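Guanine nucleotide exchange factor p115rhogef (Homo sapiens, PDB 1IAP) probably activates Rho-family GTPases by nucleotide exchange, and carries an N-terminal RGS-like domain of the kind that engages G protein alpha subunits. Local coordinates at residues Arg13-Leu18 with Ala147-Val152. Sequence-based numbering, arbitrary orientation.
Sequences RRPAHL and ARERHV
R14 and E149 meet in a bidentate, side-on salt bridge. NE of R14 donates to OE2 of E149 at 2.8 Å. NH2 of R14 reaches OE1 of E149 at 2.9 Å, and both bonds are nearly straight, the first at 169°. Guanidinium and carboxylate lie almost in one plane, 5° apart, and each oxygen receives its hydrogen on its syn lone pair. Arginine suits this place because two parallel N-H groups match the two oxygens of a carboxylate. The R14 chain folds back about its CG-CD bond (chi3 59°), turning its NE edge to the acid, whereas E149 runs extended beyond CG, a glutamate being long enough to span from helix 142-162.

Apolar packing continues the contact beside the ion pair. P15, in the first turn of helix 15-28, where a proline sacrifices no helical N-H bond, sets CG 3.7 Å from CB of E149, the two side chains crossing at about a right angle. One residue on, the small A16 lets the helices approach to 5.6 Å between the CA atoms of A16 and E149; its CB touches CG1 of V152 at 3.7 Å, a methyl that the branched valine offers close to its backbone. L134 of helix 128-135 also packs on A16.

Replacing R14 with a leucine would probably leave the carboxylate of the buried E149 without its charged mate and free to turn. R142 also comes close to NH2 of R14, a like charge that the E149 carboxylate is likely to offset. The contact joins the N-cap residue of helix 15-28 to helix 142-162 within this all-helical RGS-like domain, and its paired, coplanar bonds, engaging both carboxylate oxygens, fix the rotation of both charged groups.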
loop_
_atom_site.group_PDB
_atom_site.type_symbol
_atom_site.label_atom_id
_atom_site.label_comp_id
_atom_site.label_asym_id
_atom_site.label_seq_id
_atom_site.Cartn_x
_atom_site.Cartn_y
_atom_site.Cartn_z
ATOM N N ARG A 13 -2.386 -7.788 5.198
ATOM C CA ARG A 13 -3.611 -8.125 5.922
ATOM C C ARG A 13 -3.644 -7.632 7.368
ATOM O O ARG A 13 -4.668 -7.748 8.039
ATOM C CB ARG A 13 -3.808 -9.642 5.917
ATOM C CG ARG A 13 -3.662 -10.274 4.547
ATOM C CD ARG A 13 -3.752 -11.787 4.605
ATOM N NE ARG A 13 -3.521 -12.390 3.294
ATOM C CZ ARG A 13 -3.267 -13.681 3.094
ATOM N NH1 ARG A 13 -3.215 -14.517 4.123
ATOM N NH2 ARG A 13 -3.049 -14.133 1.866
ATOM N N ARG A 14 -2.525 -7.096 7.851
ATOM C CA ARG A 14 -2.423 -6.609 9.230
ATOM C C ARG A 14 -2.354 -5.083 9.204
ATOM O O ARG A 14 -1.276 -4.498 9.090
ATOM C CB ARG A 14 -1.173 -7.202 9.879
ATOM C CG ARG A 14 -0.967 -8.695 9.559
ATOM C CD ARG A 14 -1.504 -9.640 10.633
ATOM N NE ARG A 14 -2.935 -9.499 10.900
ATOM C CZ ARG A 14 -3.898 -10.103 10.208
ATOM N NH1 ARG A 14 -3.597 -10.897 9.188
ATOM N NH2 ARG A 14 -5.165 -9.938 10.558
ATOM N N PRO A 15 -3.511 -4.421 9.373
ATOM C CA PRO A 15 -3.642 -2.961 9.358
ATOM C C PRO A 15 -2.708 -2.137 10.236
ATOM O O PRO A 15 -2.157 -1.142 9.770
ATOM C CB PRO A 15 -5.125 -2.744 9.688
ATOM C CG PRO A 15 -5.468 -3.934 10.524
ATOM C CD PRO A 15 -4.764 -5.059 9.829
ATOM N N ALA A 16 -2.517 -2.543 11.490
ATOM C CA ALA A 16 -1.638 -1.808 12.399
ATOM C C ALA A 16 -0.175 -1.962 11.987
ATOM O O ALA A 16 0.573 -0.987 11.924
ATOM C CB ALA A 16 -1.835 -2.285 13.828
ATOM N N HIS A 17 0.220 -3.198 11.702
ATOM C CA HIS A 17 1.586 -3.487 11.287
ATOM C C HIS A 17 1.880 -2.802 9.962
ATOM O O HIS A 17 2.939 -2.199 9.797
ATOM C CB HIS A 17 1.806 -5.000 11.225
ATOM C CG HIS A 17 1.587 -5.671 12.546
ATOM N ND1 HIS A 17 2.619 -6.174 13.308
ATOM C CD2 HIS A 17 0.464 -5.812 13.292
ATOM C CE1 HIS A 17 2.142 -6.585 14.471
ATOM N NE2 HIS A 17 0.837 -6.375 14.486
ATOM N N LEU A 18 0.889 -2.792 9.070
ATOM C CA LEU A 18 1.029 -2.142 7.775
ATOM C C LEU A 18 1.193 -0.624 7.929
ATOM O O LEU A 18 2.018 -0.021 7.246
ATOM C CB LEU A 18 -0.164 -2.483 6.871
ATOM C CG LEU A 18 -0.066 -1.998 5.425
ATOM C CD1 LEU A 18 1.211 -2.544 4.776
ATOM C CD2 LEU A 18 -1.293 -2.453 4.652
ATOM N N ALA A 147 -10.521 -6.762 15.261
ATOM C CA ALA A 147 -11.143 -5.488 15.626
ATOM C C ALA A 147 -10.132 -4.596 16.352
ATOM O O ALA A 147 -10.092 -3.387 16.126
ATOM C CB ALA A 147 -12.378 -5.712 16.491
ATOM N N ARG A 148 -9.325 -5.198 17.227
ATOM C CA ARG A 148 -8.295 -4.462 17.962
ATOM C C ARG A 148 -7.254 -3.884 17.006
ATOM O O ARG A 148 -6.795 -2.753 17.191
ATOM C CB ARG A 148 -7.598 -5.360 18.994
ATOM C CG ARG A 148 -8.392 -5.592 20.270
ATOM C CD ARG A 148 -7.580 -6.392 21.281
ATOM N NE ARG A 148 -8.226 -6.470 22.593
ATOM C CZ ARG A 148 -9.235 -7.284 22.894
ATOM N NH1 ARG A 148 -9.733 -8.103 21.977
ATOM N NH2 ARG A 148 -9.736 -7.293 24.122
ATOM N N GLU A 149 -6.899 -4.663 15.984
ATOM C CA GLU A 149 -5.922 -4.237 14.985
ATOM C C GLU A 149 -6.429 -3.001 14.252
ATOM O O GLU A 149 -5.698 -2.026 14.099
ATOM C CB GLU A 149 -5.674 -5.332 13.950
ATOM C CG GLU A 149 -5.013 -6.592 14.444
ATOM C CD GLU A 149 -4.675 -7.519 13.293
ATOM O OE1 GLU A 149 -5.598 -8.139 12.740
ATOM O OE2 GLU A 149 -3.489 -7.606 12.920
ATOM N N ARG A 150 -7.689 -3.045 13.815
ATOM C CA ARG A 150 -8.292 -1.920 13.101
ATOM C C ARG A 150 -8.356 -0.665 13.968
ATOM O O ARG A 150 -8.219 0.443 13.466
ATOM C CB ARG A 150 -9.705 -2.266 12.609
ATOM C CG ARG A 150 -9.773 -3.447 11.676
ATOM C CD ARG A 150 -11.175 -3.605 11.109
ATOM N NE ARG A 150 -11.339 -4.890 10.436
ATOM C CZ ARG A 150 -11.960 -5.937 10.970
ATOM N NH1 ARG A 150 -12.485 -5.849 12.186
ATOM N NH2 ARG A 150 -12.042 -7.078 10.296
ATOM N N HIS A 151 -8.574 -0.840 15.268
ATOM C CA HIS A 151 -8.648 0.294 16.187
ATOM C C HIS A 151 -7.306 1.012 16.245
ATOM O O HIS A 151 -7.239 2.240 16.134
ATOM C CB HIS A 151 -9.047 -0.174 17.594
ATOM C CG HIS A 151 -9.249 0.943 18.571
ATOM N ND1 HIS A 151 -8.317 1.273 19.531
ATOM C CD2 HIS A 151 -10.281 1.804 18.740
ATOM C CE1 HIS A 151 -8.763 2.287 20.248
ATOM N NE2 HIS A 151 -9.953 2.630 19.789
ATOM N N VAL A 152 -6.243 0.233 16.422
ATOM C CA VAL A 152 -4.885 0.764 16.497
ATOM C C VAL A 152 -4.499 1.438 15.184
ATOM O O VAL A 152 -3.958 2.546 15.177
ATOM C CB VAL A 152 -3.879 -0.371 16.825
ATOM C CG1 VAL A 152 -2.426 0.097 16.634
ATOM C CG2 VAL A 152 -4.099 -0.850 18.251
#